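Major pollen allergen Jun a 1 (Juniperus ashei, PDB 1PXZ) has low pectate lyase activity, cleaving alpha-1,4-galacturonan by elimination with calcium as cofactor, and is the major allergen of mountain cedar pollen. Local coordinates at residues 41-46 / 74-79; 154-159 / 177-182; 167-172 / 191-196; 270-275 / 303-308; 295-300 / 314-319. One frame throughout, in Å; residues are numbered along the deposited sequence.

Every contact joins parts of one right-handed parallel beta-helix or its flanking loops. Nearest the N terminus, contact 1 closes a loop of 27 residues between 41-46 and 74-79, before any other contact opens. Contacts 2 and 3 then cross: 154-159, 167-172, 177-182 and 191-196 follow in that order, so the chain alternates between two sides of the helix while successive coils stack. Their nearest atoms stay about 8 Å apart. Contacts 4 and 5 cross in the same way at the far end, where 295-300 falls between 270-275 and 303-308, and they touch through F303 and S298. Contacts 1 and 4 lie on opposite sides of the chain's centre.

Contact 1. Residues 41-46 / 74-79; sequences YTVTST and QNMNIK
The chain at T46 passes close to I78, with T46 CA 5.5 Å from I78 CA, yet no direct hydrogen bond joins 41-46 to 74-79. This is a corner of the parallel beta-helix: strand 39-43 runs out beside 68-72, strand 76-78 stacks on 99-102 of the following coil, and the loop after V43 folds over M76. With no beta bridge between the segments the contact is one of side-chain packing, centred on M76. Its chain is extended beyond CG (chi2 -177°, chi3 -169°), which carries the sulfur and methyl across to the opposing backbone. The methyl CE ends 3.2 Å from V43 O and 3.7 Å from T44 C, so it sits between the V43 carbonyl oxygen and the T44-S45 peptide. V43 O also accepts a hydrogen bond from the hydroxyl of S73, so methyl and hydroxyl both meet this one carbonyl. Behind that methyl, two others meet the chain obliquely: V43 CG1 sits 3.7 Å from M76 SD, and T46 CG2 sits 3.7 Å from M76 CG. V43 and I78 both pack on L58 of helix 58-63, which places the buried part of the contact against that helix. The outer part is exposed, and residues 74-79 belong to a region found experimentally to bind IgE in 5 of 7 patients tested. There the two backbones are joined by one water, which accepts from K79 N at 2.8 Å and donates to T46 O at 2.9 Å.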
# COMPACT_ATOMS: atom_id res chain seq x y z
N TYR A 41 10.90 -19.79 -2.94
CA TYR A 41 12.29 -19.33 -2.85
C TYR A 41 12.56 -18.95 -1.40
O TYR A 41 11.87 -18.11 -0.81
CB TYR A 41 12.57 -18.15 -3.79
CG TYR A 41 13.98 -17.58 -3.64
CD1 TYR A 41 15.03 -18.09 -4.39
CD2 TYR A 41 14.27 -16.54 -2.77
CE1 TYR A 41 16.31 -17.56 -4.24
CE2 TYR A 41 15.53 -16.00 -2.60
CZ TYR A 41 16.56 -16.53 -3.36
OH TYR A 41 17.80 -15.98 -3.18
N THR A 42 13.62 -19.50 -0.80
CA THR A 42 13.86 -19.17 0.61
C THR A 42 15.06 -18.26 0.74
O THR A 42 16.13 -18.56 0.19
CB THR A 42 14.08 -20.45 1.46
OG1 THR A 42 12.92 -21.29 1.37
CG2 THR A 42 14.28 -20.05 2.92
N VAL A 43 14.87 -17.16 1.46
CA VAL A 43 15.95 -16.26 1.82
C VAL A 43 16.68 -16.86 3.02
O VAL A 43 16.07 -17.01 4.08
CB VAL A 43 15.49 -14.83 2.16
CG1 VAL A 43 16.68 -13.97 2.54
CG2 VAL A 43 14.74 -14.24 0.97
N THR A 44 17.96 -17.21 2.79
CA THR A 44 18.75 -17.80 3.87
C THR A 44 19.85 -16.85 4.34
O THR A 44 20.52 -17.15 5.31
CB THR A 44 19.39 -19.12 3.41
OG1 THR A 44 20.16 -18.86 2.23
CG2 THR A 44 18.28 -20.08 3.04
N SER A 45 20.04 -15.73 3.66
CA SER A 45 21.11 -14.80 3.98
C SER A 45 20.62 -13.35 4.02
O SER A 45 19.73 -13.01 3.23
CB SER A 45 22.21 -14.89 2.92
OG SER A 45 23.09 -13.80 3.06
N THR A 46 21.21 -12.55 4.90
CA THR A 46 20.80 -11.15 5.01
C THR A 46 21.65 -10.25 4.14
O THR A 46 21.49 -9.03 4.19
CB THR A 46 20.90 -10.68 6.47
OG1 THR A 46 22.26 -10.80 6.90
CG2 THR A 46 20.07 -11.58 7.38
N GLN A 74 14.45 -17.46 8.59
CA GLN A 74 14.60 -17.07 9.98
C GLN A 74 14.20 -15.61 10.16
O GLN A 74 14.06 -14.90 9.17
CB GLN A 74 16.08 -17.21 10.38
CG GLN A 74 16.93 -16.15 9.72
CD GLN A 74 18.32 -16.00 10.30
OE1 GLN A 74 18.63 -15.04 11.03
NE2 GLN A 74 19.18 -16.96 9.95
N ASN A 75 14.06 -15.20 11.42
CA ASN A 75 13.91 -13.75 11.61
C ASN A 75 15.10 -13.04 10.98
O ASN A 75 16.24 -13.51 11.08
CB ASN A 75 13.87 -13.41 13.10
CG ASN A 75 12.68 -13.93 13.86
OD1 ASN A 75 12.64 -13.88 15.10
ND2 ASN A 75 11.67 -14.43 13.18
N MET A 76 14.87 -11.89 10.36
CA MET A 76 15.92 -11.17 9.66
C MET A 76 15.72 -9.66 9.71
O MET A 76 14.63 -9.23 9.32
CB MET A 76 15.92 -11.58 8.18
CG MET A 76 16.63 -12.89 7.94
SD MET A 76 16.68 -13.26 6.16
CE MET A 76 17.26 -14.97 6.29
N ASN A 77 16.71 -8.91 10.15
CA ASN A 77 16.75 -7.47 9.86
C ASN A 77 17.65 -7.26 8.65
O ASN A 77 18.85 -7.56 8.72
CB ASN A 77 17.24 -6.65 11.05
CG ASN A 77 16.41 -6.97 12.28
OD1 ASN A 77 15.21 -7.19 12.16
ND2 ASN A 77 17.00 -7.03 13.46
N ILE A 78 17.07 -6.78 7.56
CA ILE A 78 17.88 -6.64 6.34
C ILE A 78 18.11 -5.17 6.03
O ILE A 78 17.16 -4.37 6.00
CB ILE A 78 17.22 -7.33 5.13
CG1 ILE A 78 17.14 -8.85 5.23
CG2 ILE A 78 17.93 -6.88 3.86
CD1 ILE A 78 16.18 -9.52 4.27
N LYS A 79 19.38 -4.81 5.83
CA LYS A 79 19.70 -3.44 5.44
C LYS A 79 20.21 -3.45 4.00
O LYS A 79 21.31 -3.94 3.70
CB LYS A 79 20.73 -2.77 6.36
CG LYS A 79 21.02 -1.32 5.95
CD LYS A 79 21.97 -0.63 6.92
CE LYS A 79 22.19 0.83 6.57
NZ LYS A 79 23.30 1.47 7.33
O HOH W 1 21.47 -6.67 5.84

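Contact 2. Residues 154-159 / 177-182; sequences TMRNVT and DVTLGS
R156 and L180 lie side by side and point the same way, the leucine methyl CD2 over one face of the guanidinium and 3.2 Å from R156 NH1. They project from neighbouring coils of the parallel beta-helix, whose strands 154-156 and 177-179 run 3° from parallel with axes 4.8 Å apart. With CG of R156 anti to the backbone N (chi1 -176°), the arginine's aliphatic root is also held against the leucine, L180 CD2 being 3.4 Å from R156 CG. On the other face of the sheet, M155 and V178 likewise run alongside each other. M155 bends at chi3 (-83°), bringing CE to 3.3 Å from V178 CG2, tighter than usual van der Waals contact. D177, a calcium ligand by similarity, projects on the same face as T154, T179 and R156. Its backbone O accepts from M155 N, so the paired strand is the one that carries this presumed ligand.

Beyond the strands both segments turn through left-handed conformations at N157 and L180, and T179 O becomes a shared acceptor. N157 N reaches it at 3.1 Å and S182 OG at 2.7 Å, from opposite faces of the carbonyl plane. N157 OD1 is bonded to K112. The S182 hydroxyl has a second role as acceptor: V158 N donates to S182 OG over 3.1 Å, almost straight.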
# COMPACT_ATOMS: atom_id res chain seq x y z
N THR A 154 7.64 1.80 -3.32
CA THR A 154 7.41 2.76 -4.41
C THR A 154 6.95 2.02 -5.66
O THR A 154 7.61 1.04 -6.00
CB THR A 154 8.70 3.54 -4.74
OG1 THR A 154 9.07 4.33 -3.61
CG2 THR A 154 8.46 4.50 -5.90
N MET A 155 5.88 2.48 -6.31
CA MET A 155 5.40 1.82 -7.53
C MET A 155 5.33 2.84 -8.66
O MET A 155 4.68 3.88 -8.50
CB MET A 155 4.04 1.16 -7.33
CG MET A 155 4.09 -0.08 -6.43
SD MET A 155 2.41 -0.58 -5.93
CE MET A 155 2.25 0.57 -4.56
N ARG A 156 6.01 2.54 -9.77
CA ARG A 156 6.00 3.40 -10.95
C ARG A 156 5.56 2.57 -12.15
O ARG A 156 6.22 1.58 -12.47
CB ARG A 156 7.38 4.00 -11.19
CG ARG A 156 7.48 4.98 -12.34
CD ARG A 156 8.90 5.51 -12.48
NE ARG A 156 9.55 5.33 -13.75
CZ ARG A 156 9.33 4.62 -14.83
NH1 ARG A 156 8.29 3.80 -14.97
NH2 ARG A 156 10.19 4.70 -15.85
N ASN A 157 4.45 2.94 -12.77
CA ASN A 157 4.00 2.15 -13.91
C ASN A 157 3.81 0.68 -13.55
O ASN A 157 4.27 -0.19 -14.28
CB ASN A 157 5.03 2.25 -15.04
CG ASN A 157 4.33 2.38 -16.38
OD1 ASN A 157 4.82 3.08 -17.25
ND2 ASN A 157 3.19 1.71 -16.50
N VAL A 158 3.13 0.42 -12.44
CA VAL A 158 2.83 -0.93 -11.97
C VAL A 158 1.37 -1.30 -12.13
O VAL A 158 0.47 -0.49 -11.86
CB VAL A 158 3.21 -1.05 -10.47
CG1 VAL A 158 2.74 -2.39 -9.93
CG2 VAL A 158 4.70 -0.85 -10.32
N THR A 159 1.05 -2.53 -12.55
CA THR A 159 -0.37 -2.91 -12.55
C THR A 159 -0.54 -4.24 -11.83
O THR A 159 0.34 -5.11 -11.83
CB THR A 159 -0.99 -2.99 -13.96
OG1 THR A 159 -0.39 -4.10 -14.65
CG2 THR A 159 -0.70 -1.76 -14.79
N ASP A 177 4.19 4.99 -2.22
CA ASP A 177 4.12 6.00 -3.29
C ASP A 177 3.65 5.31 -4.55
O ASP A 177 4.27 4.33 -4.99
CB ASP A 177 5.48 6.65 -3.42
CG ASP A 177 5.60 8.06 -3.90
OD1 ASP A 177 5.54 9.01 -3.08
OD2 ASP A 177 5.77 8.28 -5.12
N VAL A 178 2.54 5.75 -5.15
CA VAL A 178 2.01 5.11 -6.36
C VAL A 178 1.94 6.16 -7.45
O VAL A 178 1.28 7.18 -7.26
CB VAL A 178 0.64 4.49 -6.07
CG1 VAL A 178 0.04 3.83 -7.31
CG2 VAL A 178 0.74 3.47 -4.95
N THR A 179 2.65 5.99 -8.55
CA THR A 179 2.76 7.00 -9.58
C THR A 179 2.84 6.42 -10.99
O THR A 179 2.99 5.22 -11.19
CB THR A 179 4.06 7.83 -9.43
OG1 THR A 179 5.17 6.93 -9.60
CG2 THR A 179 4.23 8.45 -8.06
N LEU A 180 2.77 7.35 -11.94
CA LEU A 180 3.01 7.11 -13.34
C LEU A 180 2.18 6.00 -13.94
O LEU A 180 2.75 5.02 -14.44
CB LEU A 180 4.49 6.75 -13.60
CG LEU A 180 4.88 6.75 -15.08
CD1 LEU A 180 4.70 8.14 -15.66
CD2 LEU A 180 6.31 6.26 -15.30
N GLY A 181 0.86 6.12 -13.95
CA GLY A 181 0.09 5.12 -14.67
C GLY A 181 -0.11 3.81 -13.94
O GLY A 181 -0.51 2.81 -14.53
N SER A 182 0.17 3.78 -12.64
CA SER A 182 -0.08 2.56 -11.89
C SER A 182 -1.58 2.38 -11.69
O SER A 182 -2.30 3.36 -11.51
CB SER A 182 0.60 2.60 -10.51
OG SER A 182 2.01 2.72 -10.71

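Contact 3. Residues 167-172 / 191-196; sequences SLSDCS and HFFNHH
Two successive coils of the parallel beta-helix meet here, strands 167-169 and 191-193 lying side by side and S169 resting on the ring of F193. The backbone pairing is secured by a nearly straight bond from L168 N to H191 O (2.9 Å) and by F193 N to L168 O (3.1 Å). On one face of the sheet S169 CB stands 3.5 Å from the centroid of the F193 ring, only 10° off its normal, a CH-pi contact. F193 CG lies between the backbone N and carbonyl carbon (chi1 64°), which folds the ring back over its own strand. F193 CD1 in turn sits 3.5 Å above the plane of the H191 ring, so serine, phenylalanine and histidine pile up in sequence. H191 is fixed further by NE2 to G223 O, while its ND1 shares a water with S167 OG.

On the inner face L168 CD1 approaches F192 CE2 at 3.6 Å, and the F192 ring meets that of F222 in the next coil, planes about 10° apart. The chemistry thus divides by face: hydrocarbon and aromatic contacts continue the stacked interior from coil to coil, whereas the outer aromatic pile is tied at its edge by polar bonds and water.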
# COMPACT_ATOMS: atom_id res chain seq x y z
N SER A 167 3.53 -3.93 8.25
CA SER A 167 3.68 -2.93 9.31
C SER A 167 4.66 -1.86 8.85
O SER A 167 5.85 -2.13 8.69
CB SER A 167 4.15 -3.63 10.59
OG SER A 167 3.06 -4.36 11.11
N LEU A 168 4.19 -0.64 8.60
CA LEU A 168 4.95 0.38 7.90
C LEU A 168 5.07 1.64 8.75
O LEU A 168 4.01 2.18 9.09
CB LEU A 168 4.26 0.72 6.57
CG LEU A 168 3.95 -0.52 5.71
CD1 LEU A 168 3.06 -0.13 4.53
CD2 LEU A 168 5.23 -1.19 5.21
N SER A 169 6.28 2.09 9.07
CA SER A 169 6.40 3.21 10.00
C SER A 169 7.71 3.95 9.79
O SER A 169 8.63 3.39 9.20
CB SER A 169 6.32 2.71 11.45
OG SER A 169 7.40 1.82 11.76
N ASP A 170 7.79 5.18 10.26
CA ASP A 170 9.03 5.91 10.46
C ASP A 170 9.99 5.85 9.29
O ASP A 170 11.14 5.43 9.47
CB ASP A 170 9.71 5.28 11.69
CG ASP A 170 10.90 6.09 12.17
OD1 ASP A 170 10.96 7.31 11.88
OD2 ASP A 170 11.78 5.48 12.82
N CYS A 171 9.55 6.28 8.11
CA CYS A 171 10.48 6.40 6.99
C CYS A 171 10.81 7.86 6.72
O CYS A 171 10.14 8.75 7.25
CB CYS A 171 9.88 5.73 5.73
SG CYS A 171 9.93 3.93 6.03
N SER A 172 11.82 8.12 5.89
CA SER A 172 12.19 9.53 5.74
C SER A 172 11.18 10.27 4.87
O SER A 172 10.94 11.46 5.13
CB SER A 172 13.61 9.68 5.18
OG SER A 172 13.69 9.09 3.89
N HIS A 191 -0.69 -1.83 8.76
CA HIS A 191 -0.69 -0.92 9.92
C HIS A 191 0.29 0.20 9.61
O HIS A 191 1.47 -0.11 9.45
CB HIS A 191 -0.34 -1.66 11.20
CG HIS A 191 -0.34 -0.83 12.44
ND1 HIS A 191 0.30 -1.23 13.60
CD2 HIS A 191 -0.92 0.37 12.71
CE1 HIS A 191 0.13 -0.29 14.53
NE2 HIS A 191 -0.62 0.69 14.02
N PHE A 192 -0.17 1.43 9.46
CA PHE A 192 0.68 2.58 9.19
C PHE A 192 0.82 3.39 10.47
O PHE A 192 -0.22 3.73 11.06
CB PHE A 192 0.08 3.49 8.11
CG PHE A 192 -0.21 2.85 6.78
CD1 PHE A 192 -1.44 2.22 6.59
CD2 PHE A 192 0.72 2.87 5.75
CE1 PHE A 192 -1.74 1.62 5.38
CE2 PHE A 192 0.42 2.29 4.53
CZ PHE A 192 -0.80 1.66 4.36
N PHE A 193 2.04 3.71 10.92
CA PHE A 193 2.12 4.40 12.21
C PHE A 193 3.45 5.16 12.35
O PHE A 193 4.40 4.89 11.62
CB PHE A 193 1.90 3.44 13.37
CG PHE A 193 2.96 2.34 13.51
CD1 PHE A 193 2.88 1.18 12.75
CD2 PHE A 193 4.02 2.48 14.39
CE1 PHE A 193 3.82 0.19 12.90
CE2 PHE A 193 5.00 1.49 14.53
CZ PHE A 193 4.89 0.34 13.76
N ASN A 194 3.45 6.10 13.31
CA ASN A 194 4.65 6.88 13.62
C ASN A 194 5.31 7.43 12.39
O ASN A 194 6.50 7.19 12.13
CB ASN A 194 5.64 6.01 14.41
CG ASN A 194 5.11 5.62 15.78
OD1 ASN A 194 4.04 6.04 16.25
ND2 ASN A 194 5.90 4.78 16.46
N HIS A 195 4.56 8.17 11.58
CA HIS A 195 5.06 8.60 10.28
C HIS A 195 4.25 9.79 9.78
O HIS A 195 3.02 9.70 9.93
CB HIS A 195 4.97 7.44 9.25
CG HIS A 195 5.63 7.83 7.97
ND1 HIS A 195 4.96 8.41 6.90
CD2 HIS A 195 6.94 7.76 7.62
CE1 HIS A 195 5.84 8.66 5.93
NE2 HIS A 195 7.04 8.28 6.35
N HIS A 196 4.86 10.83 9.23
CA HIS A 196 4.09 11.97 8.74
C HIS A 196 3.38 11.73 7.42
O HIS A 196 2.15 11.68 7.40
CB HIS A 196 5.01 13.20 8.55
CG HIS A 196 5.71 13.53 9.83
ND1 HIS A 196 5.14 14.33 10.80
CD2 HIS A 196 6.93 13.16 10.30
CE1 HIS A 196 5.99 14.44 11.81
NE2 HIS A 196 7.08 13.75 11.54
O HOH W 2 1.89 -3.54 13.40
O HOH W 3 8.79 8.33 13.61

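Contact 4. Residues 270-275 / 303-308; sequences APSESY and FINGAY
A270 is gripped by two nearly straight hydrogen bonds, from I304 and N305, at one edge of the parallel beta-helix, just past the paired strands 267-269 and 302-304. In one, A270 N donates to I304 O (3.1 Å), continuing the parallel pairing by one more bond. In the other, N305 ND2 donates to A270 O (2.9 Å). The acceptor lies in the plane of the asparagine amide, but the donor stands well above the plane of the A270 carbonyl, 47° out of it. The two buried methyls also touch, A270 CB meeting A307 CB at 3.8 Å.

What puts these groups in place is a type I' turn from I304 to A307, with N305 and G306 at its centre, an Asn-Gly pair well suited to that turn. Closing it, A307 N bonds to I304 O at 3.3 Å. I304 O therefore holds two donors, A270 N and A307 N, which arrive from opposite faces of its plane. A chi1 of -157° swings the N305 amide away from its own backbone N and toward A270 O. Further out, the ammonium of K277 bonds both P271 O and N305 O, tying loop to turn a second time. The turn's first three residues belong to an IgE-binding region, and N305 is exposed. There a water at 2.8 Å from S272 OG accepts from N305 ND2 at 3.2 Å.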
# COMPACT_ATOMS: atom_id res chain seq x y z
N ALA A 270 -11.08 12.11 15.52
CA ALA A 270 -10.39 13.38 15.35
C ALA A 270 -9.47 13.73 16.52
O ALA A 270 -9.71 13.29 17.64
CB ALA A 270 -11.37 14.56 15.17
N PRO A 271 -8.43 14.51 16.24
CA PRO A 271 -7.61 15.06 17.34
C PRO A 271 -8.46 16.05 18.12
O PRO A 271 -9.60 16.34 17.73
CB PRO A 271 -6.49 15.82 16.67
CG PRO A 271 -6.66 15.65 15.21
CD PRO A 271 -7.95 14.93 14.93
N SER A 272 -7.86 16.55 19.19
CA SER A 272 -8.58 17.52 20.02
C SER A 272 -8.72 18.89 19.42
O SER A 272 -9.69 19.59 19.74
CB SER A 272 -7.78 17.64 21.35
OG SER A 272 -8.00 16.43 22.07
N GLU A 273 -7.77 19.30 18.58
CA GLU A 273 -7.77 20.68 18.10
C GLU A 273 -8.93 20.98 17.15
O GLU A 273 -9.21 20.18 16.26
CB GLU A 273 -6.46 21.02 17.37
CG GLU A 273 -5.17 20.92 18.15
CD GLU A 273 -4.73 19.55 18.64
OE1 GLU A 273 -5.19 18.49 18.17
OE2 GLU A 273 -3.88 19.48 19.57
N SER A 274 -9.56 22.13 17.34
CA SER A 274 -10.61 22.62 16.47
C SER A 274 -10.27 22.61 14.99
O SER A 274 -11.05 22.20 14.12
CB SER A 274 -10.94 24.09 16.86
OG SER A 274 -11.99 24.58 16.05
N TYR A 275 -9.05 23.08 14.69
CA TYR A 275 -8.67 23.23 13.28
C TYR A 275 -8.18 21.91 12.70
O TYR A 275 -7.67 21.88 11.58
CB TYR A 275 -7.61 24.33 13.13
CG TYR A 275 -6.35 24.05 13.92
CD1 TYR A 275 -6.26 24.44 15.25
CD2 TYR A 275 -5.25 23.41 13.33
CE1 TYR A 275 -5.11 24.19 15.98
CE2 TYR A 275 -4.11 23.17 14.07
CZ TYR A 275 -4.04 23.56 15.39
OH TYR A 275 -2.90 23.32 16.12
N PHE A 303 -17.91 8.70 12.94
CA PHE A 303 -17.13 9.89 13.29
C PHE A 303 -17.05 10.02 14.81
O PHE A 303 -18.06 10.01 15.49
CB PHE A 303 -17.73 11.19 12.72
CG PHE A 303 -17.79 11.12 11.20
CD1 PHE A 303 -16.70 11.48 10.45
CD2 PHE A 303 -18.93 10.69 10.53
CE1 PHE A 303 -16.73 11.40 9.07
CE2 PHE A 303 -18.98 10.60 9.16
CZ PHE A 303 -17.87 10.96 8.42
N ILE A 304 -15.84 10.13 15.31
CA ILE A 304 -15.65 10.17 16.76
C ILE A 304 -14.91 11.45 17.12
O ILE A 304 -14.08 11.96 16.35
CB ILE A 304 -14.89 8.91 17.20
CG1 ILE A 304 -15.64 7.61 16.86
CG2 ILE A 304 -14.54 8.96 18.67
CD1 ILE A 304 -14.80 6.36 16.96
N ASN A 305 -15.21 11.99 18.30
CA ASN A 305 -14.51 13.15 18.82
C ASN A 305 -14.62 14.35 17.90
O ASN A 305 -13.68 15.14 17.81
CB ASN A 305 -13.01 12.86 19.08
CG ASN A 305 -12.43 13.83 20.11
OD1 ASN A 305 -13.09 14.13 21.12
ND2 ASN A 305 -11.23 14.36 19.93
N GLY A 306 -15.77 14.51 17.23
CA GLY A 306 -15.97 15.76 16.50
C GLY A 306 -15.49 15.73 15.06
O GLY A 306 -15.55 16.72 14.33
N ALA A 307 -15.00 14.59 14.60
CA ALA A 307 -14.57 14.44 13.21
C ALA A 307 -15.72 14.68 12.24
O ALA A 307 -16.84 14.28 12.55
CB ALA A 307 -14.06 13.01 12.99
N TYR A 308 -15.43 15.26 11.08
CA TYR A 308 -16.43 15.32 10.02
C TYR A 308 -15.78 15.30 8.65
O TYR A 308 -14.61 15.69 8.48
CB TYR A 308 -17.31 16.58 10.16
CG TYR A 308 -16.51 17.87 10.16
CD1 TYR A 308 -16.02 18.40 11.36
CD2 TYR A 308 -16.26 18.54 8.98
CE1 TYR A 308 -15.29 19.57 11.30
CE2 TYR A 308 -15.54 19.72 8.93
CZ TYR A 308 -15.06 20.22 10.11
OH TYR A 308 -14.33 21.39 10.08
O HOH W 4 -10.72 16.06 22.54

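Contact 5. Residues 295-300 / 314-319; sequences VWRSTR and KTEETN
R297 lays one face of its guanidinium against E316, whose CB stands over its centre, 4.0 Å from R297 NH1. The arginine comes from strand 296-299, which extends the parallel stacking of the beta-helix beyond 260-264, and the covering segment is an irregular loop. The bend of R297 at chi3 (-67°) turns the guanidinium toward E316, and R297 CD sits 3.4 Å from K314 O. R297 also packs on L262 of strand 260-264.

No direct hydrogen bond crosses the contact. The carboxylate of E316 is not paired with the arginine: E316 OE2 stays 4.5 Å from R297 NH1, well out of the guanidinium plane, so any attraction is one of charge alone, and E316 is poorly ordered. K314 NZ passes 4.2 Å from V295 CG2, a plain van der Waals approach. T318 lies at the guanidinium's edge and sends its hydroxyl to E264, which also holds R300 by a salt bridge, tying the loop to strand 260-264. Waters do the joining at both terminal nitrogens. One accepts weakly from R297 NH1 and donates to K314 O; the other lies in the guanidinium plane, accepting from R297 NH2 at 2.8 Å and from N319 N at 2.8 Å.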
# COMPACT_ATOMS: atom_id res chain seq x y z
N VAL A 295 -15.80 14.59 -7.03
CA VAL A 295 -16.77 13.69 -6.43
C VAL A 295 -16.08 13.01 -5.25
O VAL A 295 -15.32 12.07 -5.44
CB VAL A 295 -17.29 12.67 -7.45
CG1 VAL A 295 -18.12 11.60 -6.75
CG2 VAL A 295 -18.14 13.35 -8.53
N TRP A 296 -16.34 13.56 -4.07
CA TRP A 296 -15.80 13.02 -2.83
C TRP A 296 -16.97 12.60 -1.95
O TRP A 296 -17.66 13.45 -1.38
CB TRP A 296 -14.92 14.03 -2.09
CG TRP A 296 -13.62 14.36 -2.76
CD1 TRP A 296 -13.25 14.21 -4.05
CD2 TRP A 296 -12.48 14.94 -2.10
NE1 TRP A 296 -11.97 14.64 -4.26
CE2 TRP A 296 -11.48 15.09 -3.06
CE3 TRP A 296 -12.22 15.33 -0.77
CZ2 TRP A 296 -10.22 15.62 -2.75
CZ3 TRP A 296 -10.97 15.86 -0.46
CH2 TRP A 296 -9.99 16.00 -1.46
N ARG A 297 -17.20 11.30 -1.83
CA ARG A 297 -18.36 10.80 -1.11
C ARG A 297 -18.01 10.09 0.20
O ARG A 297 -16.98 9.42 0.30
CB ARG A 297 -19.15 9.82 -1.97
CG ARG A 297 -19.37 10.25 -3.40
CD ARG A 297 -20.67 9.65 -3.92
NE ARG A 297 -20.60 8.19 -4.05
CZ ARG A 297 -20.40 7.60 -5.23
NH1 ARG A 297 -20.28 8.37 -6.30
NH2 ARG A 297 -20.34 6.28 -5.32
N SER A 298 -18.89 10.27 1.18
CA SER A 298 -18.78 9.58 2.47
C SER A 298 -20.05 8.76 2.70
O SER A 298 -21.14 9.34 2.79
CB SER A 298 -18.55 10.58 3.60
OG SER A 298 -18.74 9.99 4.87
N THR A 299 -19.93 7.44 2.79
CA THR A 299 -21.06 6.54 2.98
C THR A 299 -20.90 5.64 4.19
O THR A 299 -19.92 4.87 4.21
CB THR A 299 -21.21 5.63 1.74
OG1 THR A 299 -21.25 6.47 0.57
CG2 THR A 299 -22.49 4.82 1.80
N ARG A 300 -21.79 5.68 5.16
CA ARG A 300 -21.78 4.85 6.36
C ARG A 300 -20.46 4.92 7.13
O ARG A 300 -20.06 3.96 7.78
CB ARG A 300 -22.12 3.39 6.01
CG ARG A 300 -23.48 3.33 5.30
CD ARG A 300 -23.92 1.93 4.96
NE ARG A 300 -23.10 1.38 3.88
CZ ARG A 300 -22.44 0.23 3.94
NH1 ARG A 300 -22.50 -0.53 5.02
NH2 ARG A 300 -21.73 -0.17 2.89
N LYS A 314 -22.99 14.31 -5.99
CA LYS A 314 -24.26 13.80 -5.49
C LYS A 314 -24.13 12.39 -4.91
O LYS A 314 -23.20 11.63 -5.17
CB LYS A 314 -25.32 13.80 -6.60
CG LYS A 314 -25.06 12.80 -7.71
CD LYS A 314 -24.34 13.43 -8.89
CE LYS A 314 -22.83 13.29 -8.80
NZ LYS A 314 -22.17 14.60 -8.54
N THR A 315 -25.12 12.01 -4.09
CA THR A 315 -25.09 10.69 -3.45
C THR A 315 -25.46 9.60 -4.44
O THR A 315 -26.28 9.76 -5.35
CB THR A 315 -26.04 10.67 -2.24
OG1 THR A 315 -25.68 11.71 -1.33
CG2 THR A 315 -25.90 9.36 -1.49
N GLU A 316 -24.82 8.44 -4.29
CA GLU A 316 -24.99 7.37 -5.27
C GLU A 316 -24.49 6.07 -4.65
O GLU A 316 -23.72 6.11 -3.69
CB GLU A 316 -24.25 7.77 -6.53
CG GLU A 316 -24.27 6.87 -7.74
CD GLU A 316 -24.02 7.63 -9.03
OE1 GLU A 316 -24.83 8.54 -9.32
OE2 GLU A 316 -23.04 7.33 -9.75
N GLU A 317 -24.92 4.93 -5.17
CA GLU A 317 -24.46 3.64 -4.64
C GLU A 317 -23.12 3.26 -5.28
O GLU A 317 -22.97 3.48 -6.48
CB GLU A 317 -25.48 2.54 -4.91
CG GLU A 317 -26.21 2.05 -3.67
CD GLU A 317 -27.71 2.17 -3.82
OE1 GLU A 317 -28.23 1.78 -4.89
OE2 GLU A 317 -28.37 2.66 -2.88
N THR A 318 -22.21 2.72 -4.48
CA THR A 318 -20.90 2.31 -4.97
C THR A 318 -21.07 1.33 -6.12
O THR A 318 -21.58 0.22 -5.88
CB THR A 318 -20.04 1.69 -3.86
OG1 THR A 318 -19.66 2.71 -2.93
CG2 THR A 318 -18.73 1.13 -4.40
N ASN A 319 -20.67 1.75 -7.32
CA ASN A 319 -20.73 0.87 -8.50
C ASN A 319 -19.44 0.95 -9.31
O ASN A 319 -19.39 1.49 -10.42
CB ASN A 319 -21.94 1.23 -9.36
CG ASN A 319 -22.42 0.03 -10.15
OD1 ASN A 319 -23.59 -0.03 -10.52
ND2 ASN A 319 -21.52 -0.92 -10.41
O HOH W 5 -21.55 10.34 -7.57
O HOH W 6 -19.96 4.47 -7.40